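Local coordinates for protein Cag-Z (Helicobacter pylori, PDB 1S2X) that is of unknown function but is encoded in the cag pathogenicity island, which specifies a type IV secretion system, and may serve that system, at residues Y42-K47 against R140-P145; N118-T123 against Q173-K178. The protein carries 1 engineered substitution. All coordinates share one frame; numbering follows the deposited sequence.

Contact 1: residues Y42-K47 against R140-P145; sequences YATSLK and REYLPP
Ala43 meets Tyr142 through its backbone: the carbonyl oxygen Ala43 O lies 3.5 Å from Tyr142 CB and approaches the ring obliquely. One residue on, Thr44 brings its methyl over a face of the same ring, a CH-pi contact with Thr44 CG2 3.9 Å from the Tyr142 ring centroid and 18° off the ring normal. The methyl stands anti to the carbonyl carbon of Thr44, and this torsion lays it against the phenol, the two side chains extending together in the same direction. The other face of the ring carries Glu141 CG, so the ring is held between an aliphatic group of its own segment and one from across the contact, while its hydroxyl is hydrogen-bonded to Gln40 in helix 31-43. In this all-helical protein the contact joins the last part of helix 31-43 and the residues after it, which keep helical backbone angles, to the loop between helices 105-135 and 149-158. Leu46 contributes chiefly backbone: Leu46 O sits 3.0 Å from Pro144 CG, on a pyrrolidine ring that also packs on Phe55 of helix 52-68, and the same oxygen is hydrogen-bonded to Ser49. Leu46 CB rests 3.4 Å from Tyr142 O. At Lys47 the amide N comes within 2.7 Å of Tyr142 O, yet the angle is too poor for a hydrogen bond; that N-H goes instead to Thr44 O. The lysine chain, bent at chi2, chi3 and chi4, curls along the opposing backbone and sets Lys47 CE 3.2 Å from Glu141 O.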
# COMPACT_ATOMS: atom_id res chain seq x y z
N TYR A 42 0.80 23.50 -0.45
CA TYR A 42 1.09 23.67 -1.89
C TYR A 42 -0.11 23.37 -2.77
O TYR A 42 -0.12 23.69 -3.95
CB TYR A 42 2.26 22.75 -2.28
CG TYR A 42 3.60 23.23 -1.77
CD1 TYR A 42 4.23 24.33 -2.35
CD2 TYR A 42 4.24 22.60 -0.71
CE1 TYR A 42 5.46 24.79 -1.91
CE2 TYR A 42 5.46 23.05 -0.25
CZ TYR A 42 6.06 24.14 -0.85
OH TYR A 42 7.27 24.58 -0.39
N ALA A 43 -1.14 22.73 -2.21
CA ALA A 43 -2.18 22.25 -3.14
C ALA A 43 -3.53 22.90 -2.92
O ALA A 43 -4.47 22.61 -3.67
CB ALA A 43 -2.29 20.74 -3.04
N THR A 44 -3.70 23.77 -1.92
CA THR A 44 -5.02 24.38 -1.78
C THR A 44 -5.39 25.26 -2.97
O THR A 44 -6.57 25.35 -3.34
CB THR A 44 -5.11 25.22 -0.49
OG1 THR A 44 -4.06 26.20 -0.53
CG2 THR A 44 -4.89 24.37 0.74
N SER A 45 -4.44 25.93 -3.61
CA SER A 45 -4.73 26.79 -4.75
C SER A 45 -5.29 26.07 -5.97
O SER A 45 -5.87 26.73 -6.85
CB SER A 45 -3.46 27.56 -5.15
OG SER A 45 -2.53 26.74 -5.85
N LEU A 46 -5.19 24.74 -6.08
CA LEU A 46 -5.84 24.03 -7.17
C LEU A 46 -7.34 24.39 -7.27
O LEU A 46 -7.94 24.44 -8.34
CB LEU A 46 -5.77 22.51 -7.01
CG LEU A 46 -4.38 21.88 -7.08
CD1 LEU A 46 -4.48 20.41 -6.68
CD2 LEU A 46 -3.78 22.10 -8.46
N LYS A 47 -7.92 24.62 -6.11
CA LYS A 47 -9.34 24.96 -6.00
C LYS A 47 -9.62 26.28 -6.70
O LYS A 47 -10.72 26.54 -7.20
CB LYS A 47 -9.72 25.02 -4.53
CG LYS A 47 -11.18 25.30 -4.24
CD LYS A 47 -11.65 24.60 -2.98
CE LYS A 47 -12.63 23.48 -3.30
NZ LYS A 47 -13.53 23.84 -4.43
N ARG A 140 -8.95 15.62 -3.03
CA ARG A 140 -10.30 15.81 -3.56
C ARG A 140 -10.92 17.11 -3.06
O ARG A 140 -11.73 17.73 -3.75
CB ARG A 140 -11.21 14.65 -3.17
CG ARG A 140 -11.99 14.02 -4.31
CD ARG A 140 -12.65 15.05 -5.22
NE ARG A 140 -13.37 14.43 -6.33
CZ ARG A 140 -14.18 15.03 -7.19
NH1 ARG A 140 -14.43 16.33 -7.12
NH2 ARG A 140 -14.76 14.32 -8.14
N GLU A 141 -10.55 17.54 -1.86
CA GLU A 141 -11.28 18.71 -1.35
C GLU A 141 -10.82 20.03 -1.97
O GLU A 141 -11.49 21.02 -1.67
CB GLU A 141 -11.16 18.75 0.17
CG GLU A 141 -9.79 19.13 0.70
CD GLU A 141 -8.90 17.94 1.00
OE1 GLU A 141 -7.94 18.11 1.78
OE2 GLU A 141 -9.14 16.84 0.46
N TYR A 142 -9.78 20.09 -2.80
CA TYR A 142 -9.26 21.30 -3.42
C TYR A 142 -9.38 21.25 -4.94
O TYR A 142 -8.81 22.08 -5.66
CB TYR A 142 -7.79 21.57 -3.01
CG TYR A 142 -7.75 21.74 -1.50
CD1 TYR A 142 -8.46 22.81 -0.93
CD2 TYR A 142 -7.07 20.89 -0.65
CE1 TYR A 142 -8.48 23.02 0.43
CE2 TYR A 142 -7.08 21.09 0.72
CZ TYR A 142 -7.79 22.16 1.26
OH TYR A 142 -7.81 22.38 2.62
N LEU A 143 -10.14 20.29 -5.43
CA LEU A 143 -10.40 20.13 -6.86
C LEU A 143 -11.46 21.12 -7.34
O LEU A 143 -12.55 21.11 -6.77
CB LEU A 143 -10.88 18.72 -7.17
CG LEU A 143 -9.86 17.62 -7.49
CD1 LEU A 143 -8.52 17.89 -6.84
CD2 LEU A 143 -10.40 16.27 -7.06
N PRO A 144 -11.18 21.91 -8.37
CA PRO A 144 -12.17 22.85 -8.91
C PRO A 144 -13.45 22.15 -9.35
O PRO A 144 -13.45 20.99 -9.79
CB PRO A 144 -11.48 23.46 -10.13
CG PRO A 144 -10.05 23.12 -10.03
CD PRO A 144 -9.90 21.97 -9.09
N PRO A 145 -14.58 22.85 -9.28
CA PRO A 145 -15.88 22.22 -9.50
C PRO A 145 -16.06 21.76 -10.94
O PRO A 145 -16.92 20.96 -11.27
CB PRO A 145 -16.88 23.32 -9.16
CG PRO A 145 -16.12 24.60 -9.34
CD PRO A 145 -14.69 24.30 -9.03

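Contact 2: residues N118-T123 against Q173-K178; sequences NFNNFT and QDIGTK
Apolar contacts dominate where Phe119 and Thr123 face Ile175 and Lys178. The Phe119 ring meets the aliphatic base of Lys178, with CE1 3.7 Å from Lys178 CB, and its CE1 also lies 4.2 Å from Ile175 CG2. Thr123 and Ile175 pass alongside one another, pointing opposite ways, with Ile175 CD1 reaching 3.6 Å from Thr123 CB. Asn120 comes in nearly perpendicular to Ile175, and its OD1 touches the CG2 methyl.

These residues line the seam between two antiparallel helices, 105-135 and 161-183, whose short segments run at 166° with axes 9.9 Å apart. Phe119 reaches beyond it to Ser87 and Cys91 of helix 74-101, which joins the seam to a third helix of the bundle.

The polar bonds described here are made inside each segment. Thr123 OG1 donates to Phe119 O at 2.8 Å, tilted 24° from the carbonyl plane, and Thr123 N reaches that oxygen from the other face. This satisfies the buried hydroxyl although Ile175 methyls press against it. Beyond Phe119, Lys178 turns at chi4 and puts Lys178 NZ 2.7 Å from Asp174 OD1, on the syn lone pair of that oxygen, in a salt bridge, while also making a cation-pi contact with Tyr88.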
# COMPACT_ATOMS: atom_id res chain seq x y z
N ASN A 118 -4.65 -15.17 6.21
CA ASN A 118 -4.32 -13.98 6.98
C ASN A 118 -3.17 -13.22 6.32
O ASN A 118 -3.05 -12.01 6.51
CB ASN A 118 -3.98 -14.33 8.43
CG ASN A 118 -5.21 -14.73 9.21
OD1 ASN A 118 -6.34 -14.46 8.80
ND2 ASN A 118 -5.00 -15.38 10.36
N PHE A 119 -2.35 -13.95 5.58
CA PHE A 119 -1.28 -13.34 4.78
C PHE A 119 -1.93 -12.52 3.67
O PHE A 119 -1.60 -11.36 3.44
CB PHE A 119 -0.30 -14.36 4.21
CG PHE A 119 0.66 -13.82 3.16
CD1 PHE A 119 0.39 -13.93 1.80
CD2 PHE A 119 1.84 -13.20 3.53
CE1 PHE A 119 1.25 -13.42 0.85
CE2 PHE A 119 2.70 -12.67 2.58
CZ PHE A 119 2.40 -12.77 1.24
N ASN A 120 -2.88 -13.15 2.97
CA ASN A 120 -3.51 -12.46 1.86
C ASN A 120 -4.18 -11.16 2.34
O ASN A 120 -4.09 -10.15 1.65
CB ASN A 120 -4.56 -13.33 1.16
CG ASN A 120 -4.94 -12.75 -0.19
OD1 ASN A 120 -4.08 -12.28 -0.93
ND2 ASN A 120 -6.23 -12.76 -0.53
N ASN A 121 -4.84 -11.22 3.48
CA ASN A 121 -5.66 -10.13 4.00
C ASN A 121 -4.86 -9.04 4.68
O ASN A 121 -5.15 -7.84 4.54
CB ASN A 121 -6.70 -10.72 4.98
CG ASN A 121 -7.76 -11.44 4.15
OD1 ASN A 121 -8.45 -12.33 4.64
ND2 ASN A 121 -7.87 -11.02 2.90
N PHE A 122 -3.84 -9.45 5.43
CA PHE A 122 -3.02 -8.44 6.10
C PHE A 122 -2.22 -7.64 5.07
O PHE A 122 -2.09 -6.42 5.18
CB PHE A 122 -2.11 -9.15 7.09
CG PHE A 122 -1.00 -8.31 7.69
CD1 PHE A 122 0.29 -8.41 7.21
CD2 PHE A 122 -1.24 -7.42 8.72
CE1 PHE A 122 1.31 -7.64 7.75
CE2 PHE A 122 -0.23 -6.67 9.28
CZ PHE A 122 1.06 -6.78 8.80
N THR A 123 -1.68 -8.31 4.05
CA THR A 123 -0.85 -7.59 3.09
C THR A 123 -1.71 -6.73 2.18
O THR A 123 -1.37 -5.57 1.96
CB THR A 123 0.02 -8.50 2.20
OG1 THR A 123 -0.81 -9.45 1.54
CG2 THR A 123 1.01 -9.28 3.05
N GLN A 173 0.37 -8.39 -7.30
CA GLN A 173 0.52 -9.56 -8.15
C GLN A 173 1.44 -10.58 -7.49
O GLN A 173 1.22 -11.78 -7.58
CB GLN A 173 1.05 -9.20 -9.54
CG GLN A 173 -0.06 -8.93 -10.56
CD GLN A 173 0.43 -8.54 -11.93
OE1 GLN A 173 0.85 -7.40 -12.15
NE2 GLN A 173 0.37 -9.48 -12.88
N ASP A 174 2.46 -10.06 -6.82
CA ASP A 174 3.38 -10.94 -6.11
C ASP A 174 2.77 -11.52 -4.83
O ASP A 174 3.10 -12.66 -4.46
CB ASP A 174 4.67 -10.19 -5.78
CG ASP A 174 5.73 -11.06 -5.16
OD1 ASP A 174 5.97 -10.86 -3.94
OD2 ASP A 174 6.32 -11.92 -5.86
N ILE A 175 1.91 -10.77 -4.16
CA ILE A 175 1.16 -11.23 -3.00
C ILE A 175 0.32 -12.45 -3.40
O ILE A 175 0.30 -13.44 -2.66
CB ILE A 175 0.24 -10.14 -2.44
CG1 ILE A 175 0.97 -9.06 -1.63
CG2 ILE A 175 -0.88 -10.74 -1.60
CD1 ILE A 175 0.10 -7.86 -1.31
N GLY A 176 -0.31 -12.34 -4.57
CA GLY A 176 -1.10 -13.38 -5.19
C GLY A 176 -0.30 -14.63 -5.48
O GLY A 176 -0.75 -15.77 -5.28
N THR A 177 0.94 -14.45 -5.94
CA THR A 177 1.84 -15.58 -6.14
C THR A 177 2.38 -16.15 -4.84
O THR A 177 2.67 -17.35 -4.74
CB THR A 177 3.05 -15.15 -6.99
OG1 THR A 177 2.52 -14.64 -8.21
CG2 THR A 177 3.94 -16.34 -7.30
N LYS A 178 2.53 -15.29 -3.84
CA LYS A 178 3.03 -15.78 -2.55
C LYS A 178 1.89 -16.50 -1.83
O LYS A 178 2.10 -17.45 -1.07
CB LYS A 178 3.61 -14.64 -1.73
CG LYS A 178 5.02 -14.22 -2.13
CD LYS A 178 5.43 -12.96 -1.39
CE LYS A 178 6.94 -12.87 -1.20
NZ LYS A 178 7.61 -12.24 -2.38

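Contacts 1 and 2 illustrate two ways of joining distant parts of one elongated helical chain. Their centres are about 35 Å apart, with about 23 Å between nearest atoms, and they lie on opposite sides of the chain's centre: the centre of contact 2 lies about 12 Å from it, that of contact 1 about 24 Å. Along the sequence they interlock, since 118-123 falls between the two segments of contact 1 while 173-178 follows both. Helix 105-135 connects them: it carries the first segment of contact 2 and leads towards the loop that supplies 140-145. Contact 2 is a buried helix-helix seam, contact 1 a partly buried joint between the loop and the 42-47 segment.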